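UDP-N-acetylglucosamine 2-epimerase (Methanocaldococcus jannaschii, PDB 4NES) probably interconverts UDP-N-acetylglucosamine and UDP-N-acetylmannosamine by reversible epimerisation at C-2 of the sugar, supplying the activated donor of N-acetylmannosamine residues. Local coordinates at residues His115-Leu120 / Val291-Cys296; Arg125-Glu130 / Thr304-Thr309; Leu204-Ala209 / Glu216-Ile221. All blocks are in the same frame, centred on the assembly; numbering follows the deposited sequence.

The three contacts belong to a GT-B enzyme, whose two Rossmann-like domains, built on parallel sheets of seven and six strands, face each other across the cleft. Interactions 1 and 2 bridge the halves: the loop following strand 112-116 meets helix 289-298, and the start of helix 128-138 meets the loop after strand 302-304. Along the chain they alternate, 115-120, 125-130, 291-296, 304-309, while interaction 3 falls between, wholly within the six-stranded half. Centres of interactions 1 and 2 lie 13 Å apart, as do those of 2 and 3; interactions 1 and 3 are 20 Å apart. Glu129 of interaction 2 and Arg208 of interaction 3 form a salt bridge, linking the halves beside UDP and UDP-GlcNAc.

Interaction 1 of 3, residues His115-Leu120 / Val291-Cys296; sequences HVEAGL and VQEEAC. With UDP (uridine-5'-diphosphate), chain C.
Glu117 and Glu293 reach out from opposite directions until their carboxylates come close, OE2 of Glu117 lying 3.7 Å from OE2 of Glu293 with the two planes turned 68° apart. Leu120 adds a loose apolar flank, its CD2 4.4 Å from the same Glu293 OE2. Two buried like charges would repel, but Lys15 makes salt bridges to both, to Glu117 OE2 and Glu293 OE1, while Arg311 pairs with Glu293 OE2 and Asn169 donates to Glu117 OE2. The lysine thus probably turns the acidic pair into an attractive link. Extended side chains suit both glutamates, since the nearest CA atoms, those of Glu117 and Glu293, are 12.2 Å apart. One residue on, Glu294 turns to UDP: its OE1 accepts from O2' at 2.7 Å and its OE2 from O3' at 2.7 Å, with Tyr271 also bonded to OE2. A helix carboxylate that grips both ribose hydroxyls is a hallmark of nucleotide-sugar binding in the C-terminal domain of GT-B enzymes.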
loop_
_atom_site.group_PDB
_atom_site.type_symbol
_atom_site.label_atom_id
_atom_site.label_comp_id
_atom_site.label_asym_id
_atom_site.label_seq_id
_atom_site.Cartn_x
_atom_site.Cartn_y
_atom_site.Cartn_z
ATOM N N HIS A 115 -3.693 -12.744 4.902
ATOM C CA HIS A 115 -4.855 -11.880 4.776
ATOM C C HIS A 115 -6.125 -12.707 4.694
ATOM O O HIS A 115 -6.361 -13.418 3.710
ATOM C CB HIS A 115 -4.733 -10.991 3.536
ATOM C CG HIS A 115 -5.780 -9.934 3.459
ATOM N ND1 HIS A 115 -6.138 -9.333 2.266
ATOM C CD2 HIS A 115 -6.535 -9.339 4.415
ATOM C CE1 HIS A 115 -7.073 -8.432 2.492
ATOM N NE2 HIS A 115 -7.337 -8.417 3.792
ATOM N N VAL A 116 -6.942 -12.588 5.734
ATOM C CA VAL A 116 -8.222 -13.274 5.808
ATOM C C VAL A 116 -9.264 -12.390 5.135
ATOM O O VAL A 116 -9.344 -11.196 5.428
ATOM C CB VAL A 116 -8.594 -13.539 7.274
ATOM C CG1 VAL A 116 -9.956 -14.238 7.388
ATOM C CG2 VAL A 116 -7.510 -14.368 7.957
ATOM N N GLU A 117 -10.028 -12.974 4.215
ATOM C CA GLU A 117 -11.016 -12.266 3.388
ATOM C C GLU A 117 -10.305 -11.430 2.317
ATOM O O GLU A 117 -10.499 -10.216 2.196
ATOM C CB GLU A 117 -12.007 -11.447 4.225
ATOM C CG GLU A 117 -13.292 -11.098 3.492
ATOM C CD GLU A 117 -14.177 -10.175 4.303
ATOM O OE1 GLU A 117 -13.874 -8.961 4.402
ATOM O OE2 GLU A 117 -15.177 -10.675 4.849
ATOM N N ALA A 118 -9.485 -12.120 1.533
ATOM C CA ALA A 118 -8.684 -11.535 0.477
ATOM C C ALA A 118 -9.438 -11.551 -0.851
ATOM O O ALA A 118 -10.215 -12.448 -1.117
ATOM C CB ALA A 118 -7.387 -12.325 0.356
ATOM N N GLY A 119 -9.188 -10.551 -1.687
ATOM C CA GLY A 119 -9.644 -10.590 -3.061
ATOM C C GLY A 119 -11.007 -9.988 -3.326
ATOM O O GLY A 119 -11.454 -9.959 -4.470
ATOM N N LEU A 120 -11.696 -9.529 -2.286
ATOM C CA LEU A 120 -12.984 -8.873 -2.499
ATOM C C LEU A 120 -12.748 -7.553 -3.239
ATOM O O LEU A 120 -11.798 -6.820 -2.936
ATOM C CB LEU A 120 -13.704 -8.612 -1.179
ATOM C CG LEU A 120 -14.349 -9.799 -0.460
ATOM C CD1 LEU A 120 -13.344 -10.848 -0.074
ATOM C CD2 LEU A 120 -15.088 -9.300 0.777
ATOM N N VAL A 291 -22.996 -7.407 7.221
ATOM C CA VAL A 291 -24.441 -7.614 7.297
ATOM C C VAL A 291 -24.979 -8.172 5.973
ATOM O O VAL A 291 -25.883 -9.000 5.982
ATOM C CB VAL A 291 -25.180 -6.347 7.739
ATOM C CG1 VAL A 291 -26.685 -6.540 7.688
ATOM C CG2 VAL A 291 -24.750 -5.955 9.146
ATOM N N GLN A 292 -24.415 -7.754 4.842
ATOM C CA GLN A 292 -24.812 -8.332 3.553
ATOM C C GLN A 292 -24.594 -9.842 3.560
ATOM O O GLN A 292 -25.435 -10.608 3.081
ATOM C CB GLN A 292 -23.996 -7.730 2.406
ATOM C CG GLN A 292 -24.350 -6.304 2.046
ATOM C CD GLN A 292 -23.419 -5.786 0.979
ATOM O OE1 GLN A 292 -23.491 -6.203 -0.174
ATOM N NE2 GLN A 292 -22.519 -4.884 1.361
ATOM N N GLU A 293 -23.458 -10.271 4.097
ATOM C CA GLU A 293 -23.147 -11.691 4.184
ATOM C C GLU A 293 -24.082 -12.428 5.134
ATOM O O GLU A 293 -24.613 -13.483 4.790
ATOM C CB GLU A 293 -21.688 -11.878 4.606
ATOM C CG GLU A 293 -20.722 -11.446 3.508
ATOM C CD GLU A 293 -19.337 -11.092 4.014
ATOM O OE1 GLU A 293 -19.154 -10.960 5.241
ATOM O OE2 GLU A 293 -18.433 -10.928 3.166
ATOM N N GLU A 294 -24.287 -11.871 6.323
ATOM C CA GLU A 294 -25.172 -12.491 7.301
ATOM C C GLU A 294 -26.611 -12.589 6.820
ATOM O O GLU A 294 -27.266 -13.601 7.047
ATOM C CB GLU A 294 -25.077 -11.762 8.640
ATOM C CG GLU A 294 -23.706 -11.976 9.257
ATOM C CD GLU A 294 -23.386 -11.035 10.384
ATOM O OE1 GLU A 294 -24.058 -9.987 10.527
ATOM O OE2 GLU A 294 -22.431 -11.334 11.125
ATOM N N ALA A 295 -27.101 -11.546 6.154
ATOM C CA ALA A 295 -28.453 -11.573 5.601
ATOM C C ALA A 295 -28.574 -12.754 4.641
ATOM O O ALA A 295 -29.548 -13.509 4.678
ATOM C CB ALA A 295 -28.761 -10.260 4.892
ATOM N N CYS A 296 -27.554 -12.945 3.812
ATOM C CA CYS A 296 -27.574 -14.026 2.845
ATOM C C CYS A 296 -27.580 -15.388 3.553
ATOM O O CYS A 296 -28.373 -16.286 3.226
ATOM C CB CYS A 296 -26.371 -13.891 1.914
ATOM S SG CYS A 296 -26.274 -15.129 0.611
HETATM N N1 UDP C . -23.004 -6.077 14.313
HETATM C C2 UDP C . -23.221 -6.249 15.639
HETATM N N3 UDP C . -24.001 -5.374 16.310
HETATM C C4 UDP C . -24.582 -4.314 15.708
HETATM C C5 UDP C . -24.379 -4.101 14.338
HETATM C C6 UDP C . -23.561 -5.014 13.663
HETATM O O2 UDP C . -22.712 -7.201 16.236
HETATM O O4 UDP C . -25.371 -3.438 16.448
HETATM C "C1'" UDP C . -22.125 -6.968 13.536
HETATM C "C2'" UDP C . -22.685 -7.670 12.414
HETATM O "O2'" UDP C . -23.406 -8.802 12.847
HETATM C "C3'" UDP C . -21.511 -7.969 11.585
HETATM C "C4'" UDP C . -20.582 -6.889 11.885
HETATM O "O4'" UDP C . -21.141 -6.133 12.930
HETATM O "O3'" UDP C . -20.903 -9.197 11.876
HETATM C "C5'" UDP C . -20.361 -5.952 10.746
HETATM O "O5'" UDP C . -19.561 -4.855 11.114
HETATM P PA UDP C . -19.732 -3.418 10.469
HETATM O O1A UDP C . -19.482 -2.390 11.552
HETATM O O2A UDP C . -21.116 -3.304 9.867
HETATM O O3A UDP C . -18.597 -3.224 9.391
HETATM P PB UDP C . -18.350 -3.771 7.942
HETATM O O1B UDP C . -18.755 -5.235 7.862
HETATM O O2B UDP C . -19.112 -2.913 6.964
HETATM O O3B UDP C . -16.868 -3.579 7.780
#

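Interaction 2 of 3, residues Arg125-Glu130 / Thr304-Thr309; sequences RNMPEE and TLRDNT. With UD1 (uridine-diphosphate-N-acetylglucosamine), chain B.
Met127, present as selenomethionine, sets out with CG beside its backbone N (chi1 -76°) and bends at chi3, while Arg306 likewise bends at chi3 (53°), and the two side chains cross at about a right angle. The selenium of Met127 thereby comes 3.3 Å from NH2 of Arg306, approaching the guanidinium obliquely, and the Met127 methyl CE follows at 3.9 Å from the same nitrogen. Asn308 touches more lightly, OD1 to the selenium of Met127 at 4.2 Å. A long, flexible, polarisable side chain fits beside a flat cation. One face of the guanidinium is covered toward its rim by the Asn308 carbonyl O, 2.9 Å above the plane, and by CA of Thr309; Glu310 supplies its salt bridge. Met127 is the N-cap residue of helix 128-138, which Pro128 begins. In the helix's first turn, Glu129 folds at chi2 so that OE2 accepts the O3' hydroxyl of UDP-GlcNAc at 2.7 Å, and the same oxygen pairs with Arg208. With no hydrogen bond across it, the contact between Met127 and Arg306 is probably held mainly by dispersion and polarisation, the cation's charge being balanced by Glu310, while the directional polar grip falls to the neighbouring Glu129.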
loop_
_atom_site.group_PDB
_atom_site.type_symbol
_atom_site.label_atom_id
_atom_site.label_comp_id
_atom_site.label_asym_id
_atom_site.label_seq_id
_atom_site.Cartn_x
_atom_site.Cartn_y
_atom_site.Cartn_z
ATOM N N ARG A 125 -12.283 1.862 -6.361
ATOM C CA ARG A 125 -10.962 2.019 -5.733
ATOM C C ARG A 125 -10.722 3.447 -5.223
ATOM O O ARG A 125 -9.607 3.814 -4.848
ATOM C CB ARG A 125 -9.823 1.522 -6.648
ATOM C CG ARG A 125 -8.604 0.977 -5.884
ATOM C CD ARG A 125 -7.511 0.379 -6.791
ATOM N NE ARG A 125 -7.803 -1.000 -7.191
ATOM C CZ ARG A 125 -6.968 -1.785 -7.869
ATOM N NH1 ARG A 125 -5.766 -1.337 -8.229
ATOM N NH2 ARG A 125 -7.336 -3.024 -8.184
ATOM N N ASN A 126 -11.794 4.232 -5.190
ATOM C CA ASN A 126 -11.807 5.504 -4.488
ATOM C C ASN A 126 -12.253 5.367 -3.007
ATOM O O ASN A 126 -11.985 6.268 -2.208
ATOM C CB ASN A 126 -12.678 6.519 -5.252
ATOM C CG ASN A 126 -12.171 6.787 -6.674
ATOM O OD1 ASN A 126 -10.972 6.939 -6.906
ATOM N ND2 ASN A 126 -13.094 6.849 -7.630
HETATM N N MSE A 127 -12.925 4.253 -2.662
HETATM C CA MSE A 127 -13.338 3.880 -1.278
HETATM C C MSE A 127 -12.104 3.570 -0.406
HETATM O O MSE A 127 -11.215 2.887 -0.874
HETATM C CB MSE A 127 -14.197 2.584 -1.280
HETATM C CG MSE A 127 -15.689 2.638 -1.737
HETATM SE SE MSE A 127 -16.764 0.973 -1.380
HETATM C CE MSE A 127 -16.531 0.966 0.572
ATOM N N PRO A 128 -12.064 4.012 0.877
ATOM C CA PRO A 128 -10.848 3.652 1.621
ATOM C C PRO A 128 -10.713 2.144 1.848
ATOM O O PRO A 128 -9.590 1.625 1.872
ATOM C CB PRO A 128 -11.000 4.394 2.958
ATOM C CG PRO A 128 -12.461 4.730 3.064
ATOM C CD PRO A 128 -12.970 4.870 1.665
ATOM N N GLU A 129 -11.831 1.444 1.989
ATOM C CA GLU A 129 -11.777 -0.003 2.179
ATOM C C GLU A 129 -11.202 -0.707 0.966
ATOM O O GLU A 129 -10.445 -1.665 1.116
ATOM C CB GLU A 129 -13.166 -0.570 2.483
ATOM C CG GLU A 129 -13.691 -0.232 3.870
ATOM C CD GLU A 129 -14.290 1.166 3.971
ATOM O OE1 GLU A 129 -14.380 1.902 2.958
ATOM O OE2 GLU A 129 -14.671 1.537 5.102
ATOM N N GLU A 130 -11.556 -0.239 -0.233
ATOM C CA GLU A 130 -11.055 -0.857 -1.453
ATOM C C GLU A 130 -9.549 -0.637 -1.552
ATOM O O GLU A 130 -8.806 -1.560 -1.888
ATOM C CB GLU A 130 -11.801 -0.308 -2.687
ATOM C CG GLU A 130 -11.433 -0.956 -4.035
ATOM C CD GLU A 130 -12.137 -2.278 -4.326
ATOM O OE1 GLU A 130 -12.758 -2.866 -3.423
ATOM O OE2 GLU A 130 -12.071 -2.751 -5.481
ATOM N N THR A 304 -29.110 -3.268 -0.282
ATOM C CA THR A 304 -27.840 -2.613 0.012
ATOM C C THR A 304 -27.852 -1.174 -0.491
ATOM O O THR A 304 -28.060 -0.914 -1.685
ATOM C CB THR A 304 -26.643 -3.399 -0.556
ATOM O OG1 THR A 304 -26.605 -4.693 0.055
ATOM C CG2 THR A 304 -25.340 -2.690 -0.235
ATOM N N LEU A 305 -27.649 -0.242 0.433
ATOM C CA LEU A 305 -27.723 1.189 0.143
ATOM C C LEU A 305 -26.374 1.697 -0.375
ATOM O O LEU A 305 -25.773 2.616 0.193
ATOM C CB LEU A 305 -28.161 1.935 1.412
ATOM C CG LEU A 305 -29.481 1.443 2.029
ATOM C CD1 LEU A 305 -29.583 1.848 3.496
ATOM C CD2 LEU A 305 -30.677 1.968 1.256
ATOM N N ARG A 306 -25.903 1.076 -1.458
ATOM C CA ARG A 306 -24.624 1.404 -2.089
ATOM C C ARG A 306 -24.778 1.252 -3.593
ATOM O O ARG A 306 -25.716 0.601 -4.060
ATOM C CB ARG A 306 -23.511 0.467 -1.594
ATOM C CG ARG A 306 -23.187 0.581 -0.113
ATOM C CD ARG A 306 -22.193 -0.498 0.340
ATOM N NE ARG A 306 -20.998 -0.504 -0.495
ATOM C CZ ARG A 306 -20.082 -1.470 -0.507
ATOM N NH1 ARG A 306 -20.200 -2.510 0.305
ATOM N NH2 ARG A 306 -19.043 -1.392 -1.325
ATOM N N ASP A 307 -23.857 1.851 -4.349
ATOM C CA ASP A 307 -23.894 1.772 -5.807
ATOM C C ASP A 307 -23.204 0.515 -6.308
ATOM O O ASP A 307 -23.341 0.133 -7.474
ATOM C CB ASP A 307 -23.218 3.000 -6.426
ATOM C CG ASP A 307 -23.959 4.281 -6.137
ATOM O OD1 ASP A 307 -25.207 4.250 -6.124
ATOM O OD2 ASP A 307 -23.295 5.319 -5.929
ATOM N N ASN A 308 -22.457 -0.126 -5.420
ATOM C CA ASN A 308 -21.749 -1.351 -5.752
ATOM C C ASN A 308 -21.481 -2.117 -4.476
ATOM O O ASN A 308 -21.700 -1.604 -3.379
ATOM C CB ASN A 308 -20.436 -1.048 -6.465
ATOM C CG ASN A 308 -19.635 0.002 -5.755
ATOM O OD1 ASN A 308 -19.252 -0.177 -4.600
ATOM N ND2 ASN A 308 -19.383 1.120 -6.430
ATOM N N THR A 309 -21.026 -3.352 -4.620
ATOM C CA THR A 309 -20.682 -4.151 -3.459
ATOM C C THR A 309 -19.456 -4.994 -3.770
ATOM O O THR A 309 -19.179 -5.301 -4.930
ATOM C CB THR A 309 -21.859 -5.058 -3.008
ATOM O OG1 THR A 309 -21.443 -5.839 -1.882
ATOM C CG2 THR A 309 -22.284 -6.011 -4.132
HETATM C "C1'" UD1 B . -14.153 1.576 10.413
HETATM C "C2'" UD1 B . -13.623 1.033 9.122
HETATM C "C3'" UD1 B . -14.679 0.446 8.317
HETATM C "C4'" UD1 B . -15.472 -0.557 9.040
HETATM C "C5'" UD1 B . -15.932 -0.012 10.368
HETATM C "C6'" UD1 B . -16.565 -1.047 11.219
HETATM C "C7'" UD1 B . -11.580 2.311 8.241
HETATM C "C8'" UD1 B . -11.089 3.456 7.406
HETATM N "N2'" UD1 B . -13.011 2.133 8.333
HETATM O "O1'" UD1 B . -15.045 2.597 10.139
HETATM O "O3'" UD1 B . -14.105 -0.149 7.139
HETATM O "O4'" UD1 B . -16.600 -0.956 8.277
HETATM O "O5'" UD1 B . -14.833 0.497 11.116
HETATM O "O6'" UD1 B . -17.560 -0.580 12.051
HETATM O "O7'" UD1 B . -10.787 1.566 8.824
HETATM N N1 UD1 B . -16.193 6.010 16.926
HETATM C C2 UD1 B . -16.560 5.937 18.206
HETATM N N3 UD1 B . -16.212 4.890 18.951
HETATM C C4 UD1 B . -15.474 3.894 18.443
HETATM C C5 UD1 B . -15.076 3.936 17.115
HETATM C C6 UD1 B . -15.458 5.027 16.352
HETATM O O2 UD1 B . -17.229 6.820 18.708
HETATM O O4 UD1 B . -15.125 2.831 19.225
HETATM C C1B UD1 B . -16.586 7.159 16.077
HETATM C C2B UD1 B . -15.688 8.326 16.165
HETATM O "O2'" UD1 B . -16.440 9.508 16.048
HETATM C C3B UD1 B . -14.829 8.171 15.014
HETATM C C4B UD1 B . -15.767 7.627 13.999
HETATM O O4B UD1 B . -16.652 6.776 14.701
HETATM O O3B UD1 B . -14.195 9.352 14.589
HETATM C C5B UD1 B . -15.079 6.851 12.934
HETATM O O5B UD1 B . -14.217 5.840 13.392
HETATM P PA UD1 B . -13.249 5.129 12.408
HETATM O O1A UD1 B . -12.329 6.152 11.817
HETATM O O2A UD1 B . -12.516 4.060 13.150
HETATM O O3A UD1 B . -14.081 4.557 11.213
HETATM P PB UD1 B . -15.418 3.688 11.215
HETATM O O1B UD1 B . -16.505 4.530 10.632
HETATM O O2B UD1 B . -15.676 3.088 12.570
#

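Interaction 3 of 3, residues Leu204-Ala209 / Glu216-Ile221. With UDP (uridine-5'-diphosphate), chain C; UD1 (uridine-diphosphate-N-acetylglucosamine), chain B.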
loop_
_atom_site.group_PDB
_atom_site.type_symbol
_atom_site.label_atom_id
_atom_site.label_comp_id
_atom_site.label_asym_id
_atom_site.label_seq_id
_atom_site.Cartn_x
_atom_site.Cartn_y
_atom_site.Cartn_z
ATOM N N LEU A 204 -32.112 -1.841 9.989
ATOM C CA LEU A 204 -31.252 -0.914 9.265
ATOM C C LEU A 204 -29.915 -0.683 9.966
ATOM O O LEU A 204 -29.881 -0.453 11.174
ATOM C CB LEU A 204 -31.976 0.427 9.110
ATOM C CG LEU A 204 -31.206 1.618 8.532
ATOM C CD1 LEU A 204 -30.850 1.408 7.070
ATOM C CD2 LEU A 204 -32.026 2.903 8.717
ATOM N N THR A 205 -28.821 -0.745 9.207
ATOM C CA THR A 205 -27.541 -0.190 9.654
ATOM C C THR A 205 -26.951 0.631 8.521
ATOM O O THR A 205 -27.151 0.306 7.360
ATOM C CB THR A 205 -26.502 -1.255 10.128
ATOM O OG1 THR A 205 -25.923 -1.929 8.999
ATOM C CG2 THR A 205 -27.109 -2.253 11.120
ATOM N N LEU A 206 -26.231 1.696 8.855
ATOM C CA LEU A 206 -25.669 2.580 7.848
ATOM C C LEU A 206 -24.438 3.250 8.418
ATOM O O LEU A 206 -24.546 3.967 9.416
ATOM C CB LEU A 206 -26.691 3.663 7.463
ATOM C CG LEU A 206 -26.337 4.499 6.229
ATOM C CD1 LEU A 206 -26.667 3.712 4.971
ATOM C CD2 LEU A 206 -27.070 5.832 6.234
ATOM N N HIS A 207 -23.279 3.058 7.788
ATOM C CA HIS A 207 -22.058 3.710 8.276
ATOM C C HIS A 207 -20.931 3.932 7.262
ATOM O O HIS A 207 -19.870 4.420 7.645
ATOM C CB HIS A 207 -21.491 2.982 9.509
ATOM C CG HIS A 207 -20.750 1.715 9.194
ATOM N ND1 HIS A 207 -21.371 0.495 9.058
ATOM C CD2 HIS A 207 -19.422 1.486 9.001
ATOM C CE1 HIS A 207 -20.468 -0.432 8.793
ATOM N NE2 HIS A 207 -19.279 0.143 8.750
ATOM N N ARG A 208 -21.121 3.565 5.996
ATOM C CA ARG A 208 -20.053 3.784 5.005
ATOM C C ARG A 208 -19.704 5.261 4.972
ATOM O O ARG A 208 -20.600 6.110 4.973
ATOM C CB ARG A 208 -20.485 3.359 3.600
ATOM C CG ARG A 208 -20.702 1.861 3.396
ATOM C CD ARG A 208 -19.452 1.117 2.937
ATOM N NE ARG A 208 -18.383 1.074 3.931
ATOM C CZ ARG A 208 -18.342 0.243 4.963
ATOM N NH1 ARG A 208 -19.337 -0.613 5.187
ATOM N NH2 ARG A 208 -17.304 0.285 5.791
ATOM N N ALA A 209 -18.414 5.571 4.918
ATOM C CA ALA A 209 -17.969 6.960 4.878
ATOM C C ALA A 209 -18.643 7.722 3.738
ATOM O O ALA A 209 -19.089 8.866 3.913
ATOM C CB ALA A 209 -16.455 7.033 4.742
ATOM N N GLU A 216 -25.849 15.364 1.543
ATOM C CA GLU A 216 -26.988 15.175 0.653
ATOM C C GLU A 216 -27.237 13.685 0.329
ATOM O O GLU A 216 -28.378 13.286 0.083
ATOM C CB GLU A 216 -26.896 16.086 -0.578
ATOM C CG GLU A 216 -26.841 17.592 -0.220
ATOM C CD GLU A 216 -28.123 18.121 0.430
ATOM O OE1 GLU A 216 -29.215 17.881 -0.121
ATOM O OE2 GLU A 216 -28.052 18.786 1.485
ATOM N N ARG A 217 -26.192 12.857 0.380
ATOM C CA ARG A 217 -26.402 11.413 0.283
ATOM C C ARG A 217 -27.120 10.897 1.525
ATOM O O ARG A 217 -28.062 10.109 1.427
ATOM C CB ARG A 217 -25.087 10.649 0.098
ATOM C CG ARG A 217 -24.707 10.383 -1.352
ATOM C CD ARG A 217 -23.613 9.323 -1.463
ATOM N NE ARG A 217 -24.110 7.957 -1.295
ATOM C CZ ARG A 217 -24.498 7.171 -2.297
ATOM N NH1 ARG A 217 -24.458 7.616 -3.546
ATOM N NH2 ARG A 217 -24.930 5.939 -2.051
ATOM N N LEU A 218 -26.678 11.353 2.693
ATOM C CA LEU A 218 -27.304 10.953 3.950
ATOM C C LEU A 218 -28.757 11.417 4.010
ATOM O O LEU A 218 -29.636 10.663 4.427
ATOM C CB LEU A 218 -26.516 11.500 5.141
ATOM C CG LEU A 218 -26.943 11.035 6.535
ATOM C CD1 LEU A 218 -27.000 9.516 6.603
ATOM C CD2 LEU A 218 -25.974 11.576 7.565
ATOM N N LYS A 219 -29.003 12.656 3.587
ATOM C CA LYS A 219 -30.363 13.180 3.519
ATOM C C LYS A 219 -31.232 12.338 2.583
ATOM O O LYS A 219 -32.381 12.017 2.906
ATOM C CB LYS A 219 -30.354 14.638 3.055
ATOM C CG LYS A 219 -31.717 15.137 2.616
ATOM C CD LYS A 219 -31.676 16.597 2.213
ATOM C CE LYS A 219 -31.445 17.490 3.418
ATOM N NZ LYS A 219 -31.402 18.928 3.039
ATOM N N ASN A 220 -30.680 11.982 1.426
ATOM C CA ASN A 220 -31.406 11.148 0.467
ATOM C C ASN A 220 -31.806 9.796 1.043
ATOM O O ASN A 220 -32.904 9.310 0.801
ATOM C CB ASN A 220 -30.589 10.941 -0.805
ATOM C CG ASN A 220 -30.678 12.113 -1.753
ATOM O OD1 ASN A 220 -31.568 12.952 -1.636
ATOM N ND2 ASN A 220 -29.750 12.177 -2.702
ATOM N N ILE A 221 -30.893 9.181 1.788
ATOM C CA ILE A 221 -31.160 7.887 2.399
ATOM C C ILE A 221 -32.227 8.002 3.490
ATOM O O ILE A 221 -33.164 7.201 3.539
ATOM C CB ILE A 221 -29.867 7.268 2.965
ATOM C CG1 ILE A 221 -28.959 6.833 1.817
ATOM C CG2 ILE A 221 -30.183 6.069 3.864
ATOM C CD1 ILE A 221 -27.539 6.547 2.238
HETATM N N1 UDP C . -23.004 -6.077 14.313
HETATM C C2 UDP C . -23.221 -6.249 15.639
HETATM N N3 UDP C . -24.001 -5.374 16.310
HETATM C C4 UDP C . -24.582 -4.314 15.708
HETATM C C5 UDP C . -24.379 -4.101 14.338
HETATM C C6 UDP C . -23.561 -5.014 13.663
HETATM O O2 UDP C . -22.712 -7.201 16.236
HETATM O O4 UDP C . -25.371 -3.438 16.448
HETATM C "C1'" UDP C . -22.125 -6.968 13.536
HETATM C "C2'" UDP C . -22.685 -7.670 12.414
HETATM O "O2'" UDP C . -23.406 -8.802 12.847
HETATM C "C3'" UDP C . -21.511 -7.969 11.585
HETATM C "C4'" UDP C . -20.582 -6.889 11.885
HETATM O "O4'" UDP C . -21.141 -6.133 12.930
HETATM O "O3'" UDP C . -20.903 -9.197 11.876
HETATM C "C5'" UDP C . -20.361 -5.952 10.746
HETATM O "O5'" UDP C . -19.561 -4.855 11.114
HETATM P PA UDP C . -19.732 -3.418 10.469
HETATM O O1A UDP C . -19.482 -2.390 11.552
HETATM O O2A UDP C . -21.116 -3.304 9.867
HETATM O O3A UDP C . -18.597 -3.224 9.391
HETATM P PB UDP C . -18.350 -3.771 7.942
HETATM O O1B UDP C . -18.755 -5.235 7.862
HETATM O O2B UDP C . -19.112 -2.913 6.964
HETATM O O3B UDP C . -16.868 -3.579 7.780
HETATM C "C1'" UD1 B . -14.153 1.576 10.413
HETATM C "C2'" UD1 B . -13.623 1.033 9.122
HETATM C "C3'" UD1 B . -14.679 0.446 8.317
HETATM C "C4'" UD1 B . -15.472 -0.557 9.040
HETATM C "C5'" UD1 B . -15.932 -0.012 10.368
HETATM C "C6'" UD1 B . -16.565 -1.047 11.219
HETATM C "C7'" UD1 B . -11.580 2.311 8.241
HETATM C "C8'" UD1 B . -11.089 3.456 7.406
HETATM N "N2'" UD1 B . -13.011 2.133 8.333
HETATM O "O1'" UD1 B . -15.045 2.597 10.139
HETATM O "O3'" UD1 B . -14.105 -0.149 7.139
HETATM O "O4'" UD1 B . -16.600 -0.956 8.277
HETATM O "O5'" UD1 B . -14.833 0.497 11.116
HETATM O "O6'" UD1 B . -17.560 -0.580 12.051
HETATM O "O7'" UD1 B . -10.787 1.566 8.824
HETATM N N1 UD1 B . -16.193 6.010 16.926
HETATM C C2 UD1 B . -16.560 5.937 18.206
HETATM N N3 UD1 B . -16.212 4.890 18.951
HETATM C C4 UD1 B . -15.474 3.894 18.443
HETATM C C5 UD1 B . -15.076 3.936 17.115
HETATM C C6 UD1 B . -15.458 5.027 16.352
HETATM O O2 UD1 B . -17.229 6.820 18.708
HETATM O O4 UD1 B . -15.125 2.831 19.225
HETATM C C1B UD1 B . -16.586 7.159 16.077
HETATM C C2B UD1 B . -15.688 8.326 16.165
HETATM O "O2'" UD1 B . -16.440 9.508 16.048
HETATM C C3B UD1 B . -14.829 8.171 15.014
HETATM C C4B UD1 B . -15.767 7.627 13.999
HETATM O O4B UD1 B . -16.652 6.776 14.701
HETATM O O3B UD1 B . -14.195 9.352 14.589
HETATM C C5B UD1 B . -15.079 6.851 12.934
HETATM O O5B UD1 B . -14.217 5.840 13.392
HETATM P PA UD1 B . -13.249 5.129 12.408
HETATM O O1A UD1 B . -12.329 6.152 11.817
HETATM O O2A UD1 B . -12.516 4.060 13.150
HETATM O O3A UD1 B . -14.081 4.557 11.213
HETATM P PB UD1 B . -15.418 3.688 11.215
HETATM O O1B UD1 B . -16.505 4.530 10.632
HETATM O O2B UD1 B . -15.676 3.088 12.570
#
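Leu206 and Ile221 point at each other tip to tip, whereas Leu218 runs obliquely past Leu206. CD2 of Leu206 sits 3.7 Å from Leu218 CD1 and 3.9 Å from Ile221 CG2, while its other methyl, CD1, meets Ile221 CD1 at 4.0 Å. With CG swung away from the backbone N (chi1 -169°), Leu206 sends its fork toward helix 215-232, where the spacing of three residues places Leu218 and Ile221 side by side on one face. Branched aliphatic residues suit this buried interface because they fill it without leaving polar atoms to satisfy. The next two residues serve the bound molecules instead. His207, an active-site residue by similarity, stacks its ring on His241 and uses an N-H in the ring plane: His207 NE2 bonds to UD1 O4', the sugar oxygen of UDP-GlcNAc, at 2.9 Å, nearly straight at 171°. Arg208 bends at chi2 and chi3 to divide its guanidinium between the ligands, Arg208 NH1 to UDP O2B at 2.9 Å (159°) and Arg208 NH2 to UD1 O4' at 2.9 Å. That O4' atom is thus held by two donors, and Asp287 accepts from the backbone N-H groups of both residues. Apolar packing behind and directional bonds in front suggest that the loop is positioned from both directions, and its arginine probably offsets phosphate charge.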